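Local coordinates for Lmo0305 protein (PDB 3PJ0) that is of unknown function but belongs to the large superfamily of pyridoxal-phosphate proteins with the aminotransferase-like fold, at residues L126-D129 with D130-L134; L160-I163 with S164-C167. One frame throughout, in Å; residues are numbered along the deposited sequence. Where two conformers were deposited one is given.

Contact 1 of 2, residues L126-D129 with D130-L134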
loop_
_atom_site.group_PDB
_atom_site.type_symbol
_atom_site.label_atom_id
_atom_site.label_comp_id
_atom_site.label_asym_id
_atom_site.label_seq_id
_atom_site.Cartn_x
_atom_site.Cartn_y
_atom_site.Cartn_z
ATOM N N LEU A 126 30.598 3.660 -3.935
ATOM C CA LEU A 126 31.015 2.513 -4.728
ATOM C C LEU A 126 31.647 3.071 -6.001
ATOM O O LEU A 126 31.340 4.197 -6.418
ATOM C CB LEU A 126 29.818 1.628 -5.069
ATOM C CG LEU A 126 28.753 2.090 -6.069
ATOM C CD1 LEU A 126 29.159 1.919 -7.583
ATOM C CD2 LEU A 126 27.441 1.321 -5.834
ATOM N N THR A 127 32.537 2.307 -6.612
ATOM C CA THR A 127 33.130 2.725 -7.889
ATOM C C THR A 127 33.035 1.641 -8.948
ATOM O O THR A 127 32.736 0.469 -8.656
ATOM C CB THR A 127 34.616 3.040 -7.734
ATOM O OG1 THR A 127 35.303 1.816 -7.479
ATOM C CG2 THR A 127 34.855 4.075 -6.609
ATOM N N ILE A 128 33.289 2.033 -10.194
ATOM C CA ILE A 128 33.347 1.067 -11.294
ATOM C C ILE A 128 34.353 -0.056 -10.983
ATOM O O ILE A 128 34.144 -1.193 -11.390
ATOM C CB ILE A 128 33.659 1.746 -12.652
ATOM C CG1 ILE A 128 33.316 0.798 -13.820
ATOM C CG2 ILE A 128 35.123 2.206 -12.698
ATOM C CD1 ILE A 128 33.368 1.447 -15.206
ATOM N N ASP A 129 35.441 0.256 -10.255
ATOM C CA ASP A 129 36.445 -0.732 -9.857
ATOM C C ASP A 129 35.821 -1.841 -8.986
ATOM O O ASP A 129 36.206 -3.010 -9.069
ATOM C CB ASP A 129 37.610 -0.080 -9.083
ATOM C CG ASP A 129 38.325 1.031 -9.870
ATOM O OD1 ASP A 129 39.521 0.836 -10.179
ATOM O OD2 ASP A 129 37.715 2.090 -10.181
ATOM N N ASP A 130 34.862 -1.475 -8.147
ATOM C CA ASP A 130 34.181 -2.464 -7.293
ATOM C C ASP A 130 33.360 -3.421 -8.137
ATOM O O ASP A 130 33.330 -4.631 -7.867
ATOM C CB ASP A 130 33.259 -1.781 -6.292
ATOM C CG ASP A 130 34.016 -0.933 -5.300
ATOM O OD1 ASP A 130 35.097 -1.359 -4.838
ATOM O OD2 ASP A 130 33.524 0.172 -4.998
ATOM N N ILE A 131 32.680 -2.875 -9.149
ATOM C CA ILE A 131 31.879 -3.661 -10.068
ATOM C C ILE A 131 32.772 -4.629 -10.869
ATOM O O ILE A 131 32.446 -5.818 -11.018
ATOM C CB ILE A 131 31.060 -2.763 -11.026
ATOM C CG1 ILE A 131 30.060 -1.906 -10.252
ATOM C CG2 ILE A 131 30.317 -3.624 -12.016
ATOM C CD1 ILE A 131 29.453 -0.761 -11.097
ATOM N N LYS A 132 33.887 -4.107 -11.375
ATOM C CA LYS A 132 34.882 -4.897 -12.120
ATOM C C LYS A 132 35.494 -6.002 -11.268
ATOM O O LYS A 132 35.885 -7.030 -11.813
ATOM C CB LYS A 132 35.994 -3.988 -12.693
ATOM C CG LYS A 132 35.557 -3.153 -13.893
ATOM C CD LYS A 132 36.714 -2.283 -14.464
ATOM C CE LYS A 132 36.299 -1.531 -15.736
ATOM N NZ LYS A 132 37.448 -0.767 -16.321
ATOM N N SER A 133 35.545 -5.811 -9.952
ATOM C CA SER A 133 36.101 -6.788 -9.010
ATOM C C SER A 133 35.105 -7.852 -8.529
ATOM O O SER A 133 35.471 -8.698 -7.709
ATOM C CB SER A 133 36.656 -6.064 -7.772
ATOM O OG SER A 133 37.654 -5.128 -8.126
ATOM N N LEU A 134 33.852 -7.795 -8.983
ATOM C CA LEU A 134 32.864 -8.821 -8.594
ATOM C C LEU A 134 33.384 -10.197 -8.969
ATOM O O LEU A 134 33.909 -10.393 -10.066
ATOM C CB LEU A 134 31.496 -8.572 -9.250
ATOM C CG LEU A 134 30.643 -7.417 -8.694
ATOM C CD1 LEU A 134 29.516 -7.088 -9.642
ATOM C CD2 LEU A 134 30.076 -7.758 -7.319
#

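Contact 2 of 2, residues L160-I163 with S164-C167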
loop_
_atom_site.group_PDB
_atom_site.type_symbol
_atom_site.label_atom_id
_atom_site.label_comp_id
_atom_site.label_asym_id
_atom_site.label_seq_id
_atom_site.Cartn_x
_atom_site.Cartn_y
_atom_site.Cartn_z
ATOM N N LEU A 160 29.281 8.050 -13.717
ATOM C CA LEU A 160 28.011 7.351 -13.847
ATOM C C LEU A 160 27.888 6.912 -15.309
ATOM O O LEU A 160 27.485 5.804 -15.585
ATOM C CB LEU A 160 26.883 8.293 -13.396
ATOM C CG LEU A 160 25.468 7.769 -13.184
ATOM C CD1 LEU A 160 25.454 6.629 -12.173
ATOM C CD2 LEU A 160 24.594 8.924 -12.709
ATOM N N GLU A 161 28.305 7.766 -16.242
ATOM C CA GLU A 161 28.301 7.395 -17.666
ATOM C C GLU A 161 29.165 6.152 -17.906
ATOM O O GLU A 161 28.767 5.203 -18.570
ATOM C CB GLU A 161 28.792 8.555 -18.537
ATOM C CG GLU A 161 27.835 9.744 -18.560
ATOM C CD GLU A 161 28.382 10.955 -19.315
ATOM O OE1 GLU A 161 29.611 11.169 -19.321
ATOM O OE2 GLU A 161 27.573 11.698 -19.915
ATOM N N LYS A 162 30.351 6.146 -17.335
ATOM C CA LYS A 162 31.266 5.005 -17.491
ATOM C C LYS A 162 30.679 3.716 -16.869
ATOM O O LYS A 162 30.863 2.604 -17.386
ATOM C CB LYS A 162 32.646 5.380 -16.936
ATOM C CG LYS A 162 33.300 6.474 -17.767
ATOM C CD LYS A 162 34.558 7.060 -17.161
ATOM C CE LYS A 162 35.145 8.089 -18.143
ATOM N NZ LYS A 162 36.211 8.951 -17.545
ATOM N N ILE A 163 29.988 3.849 -15.744
ATOM C CA ILE A 163 29.354 2.684 -15.114
ATOM C C ILE A 163 28.263 2.122 -16.030
ATOM O O ILE A 163 28.152 0.903 -16.219
ATOM C CB ILE A 163 28.787 3.059 -13.727
ATOM C CG1 ILE A 163 29.940 3.150 -12.721
ATOM C CG2 ILE A 163 27.735 2.046 -13.307
ATOM C CD1 ILE A 163 29.519 3.603 -11.328
ATOM N N SER A 164 27.470 3.033 -16.594
ATOM C CA SER A 164 26.391 2.678 -17.523
ATOM C C SER A 164 26.955 1.974 -18.741
ATOM O O SER A 164 26.461 0.920 -19.143
ATOM C CB SER A 164 25.611 3.934 -17.970
ATOM O OG SER A 164 24.471 3.574 -18.755
ATOM N N GLU A 165 28.011 2.549 -19.316
ATOM C CA GLU A 165 28.625 1.971 -20.525
ATOM C C GLU A 165 29.184 0.563 -20.244
ATOM O O GLU A 165 29.013 -0.336 -21.047
ATOM C CB GLU A 165 29.707 2.911 -21.092
ATOM C CG GLU A 165 29.087 4.229 -21.651
ATOM C CD GLU A 165 30.089 5.388 -21.865
ATOM O OE1 GLU A 165 31.107 5.491 -21.142
ATOM O OE2 GLU A 165 29.816 6.230 -22.734
ATOM N N TYR A 166 29.801 0.364 -19.080
ATOM C CA TYR A 166 30.369 -0.941 -18.742
ATOM C C TYR A 166 29.260 -1.961 -18.553
ATOM O O TYR A 166 29.345 -3.089 -19.057
ATOM C CB TYR A 166 31.210 -0.858 -17.477
ATOM C CG TYR A 166 31.735 -2.189 -17.023
ATOM C CD1 TYR A 166 32.845 -2.780 -17.640
ATOM C CD2 TYR A 166 31.125 -2.863 -15.975
ATOM C CE1 TYR A 166 33.322 -4.011 -17.209
ATOM C CE2 TYR A 166 31.585 -4.082 -15.542
ATOM C CZ TYR A 166 32.681 -4.650 -16.148
ATOM O OH TYR A 166 33.107 -5.866 -15.684
ATOM N N CYS A 167 28.213 -1.562 -17.838
ATOM C CA CYS A 167 27.089 -2.462 -17.623
ATOM C C CYS A 167 26.444 -2.836 -18.974
ATOM O O CYS A 167 26.119 -3.999 -19.202
ATOM C CB CYS A 167 26.106 -1.899 -16.596
ATOM S SG CYS A 167 26.748 -1.881 -14.905
#

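Contact 1 of 2, residues L126-D129 with D130-L134
Thr127 and Asp130 meet where the chain turns into the short helix 128-132, where Lys132 N makes the straight helical bond to Ile128 O at 2.9 Å, while Asp130 N makes a bent first-turn bond (130°) to O of Thr127, the N-cap residue. The two side chains then reach for each other's backbone. Asp130 turns its CG back beside its own N (chi1 -65°), which carries OD2 to within 2.9 Å of Thr127 N; the bond is fairly straight, and the donor meets OD2 from above the carboxylate plane. In return Thr127 OG1 lies 3.4 Å from Asp130 N, a weak bond, placed there because the hydroxyl stands between backbone N and carbonyl carbon (chi1 69°). A threonine suits the site as a short acceptor, and an aspartate in the first turn would probably be favoured by the helix dipole as well. At the other end Ser133 OG donates to Asp129 O at 2.7 Å, and the same oxygen takes a weak bond from Ser133 N, so the serine hydroxyl occupies a carbonyl where the helix runs out. Apolar contacts are looser: Leu126 CD1 comes within 4.4 Å of Ile131 CD1, beside Leu119, while Ile128 CD1 lies 4.2 Å from Lys132 CE, part of an extended aliphatic chain. The reciprocal side-chain-to-backbone pairing of Thr127 and Asp130 is a capping box, the classic start of a helix.

Contact 2 of 2, residues L160-I163 with S164-C167
The carboxylate of Glu165 presents one face to the backbone of the preceding turn: Glu161 O lies obliquely above that face, 3.6 Å from Glu165 CD, and Lys162 lies on the same side, its CA 3.7 Å from Glu165 OE1. OE1 and Glu161 O, both acceptors, cannot hydrogen-bond. Towards the OE1 edge comes Lys162 CG, at 4.1 Å, so the lysine offers its aliphatic stem here and its extended chain carries the ammonium onward. The other flat group, the Tyr166 ring, leans out of the helix: CG is anti to the backbone N (chi1 176°), and only the base of the side chain stays near the first turn, with CB 3.5 Å from Lys162 O. The ring itself is met by helix 128-132, where Lys132 lies over one face and Ile131 approaches an edge.

Glu165 folds back because CG sits beside its own N (chi1 -67°), which brings CG to 3.2 Å from Glu161 O, the acceptor of Glu165 N. On the inner side Ile163 CG2 and Cys167 SG pack at 4.4 Å, compact apolar groups that both rest on Leu174 of strand 173-178. Ser164 OG instead bonds to Leu198 O in a neighbouring loop, so a small hydroxyl joins the helix to that loop; a (4R)-2-methylpentane-2,4-diol, probably from the crystallisation liquor, lies about 4 Å from this side chain. Glu161 OE1 and Glu165 OE2 remain 6.0 Å apart, which probably eases their like charges. The chemistry is that of an amphipathic helix: acids and lysine on the outer side, Leu160, Ile163 and Cys167 turned to the interior.

Overall arrangement
After strand 115-118 the chain reaches contact 1 at the short helix 128-132, then strand 140-144, and finally contact 2 within helix 157-170, which leads into strand 173-178. Each contact closes only local turns, so the two stand in series and neither nests nor crosses. In space they adjoin, with centres about 11 Å apart: Ile128 CD1 reaches Lys162 O at 3.5 Å, and Ile131 CG2 lies 3.8 Å from Tyr166 CE2. The short helix thus lies against helix 157-170, the helix of the beta-alpha-beta unit between strands 140-144 and 173-178, which in turn packs on the seven-stranded mixed sheet.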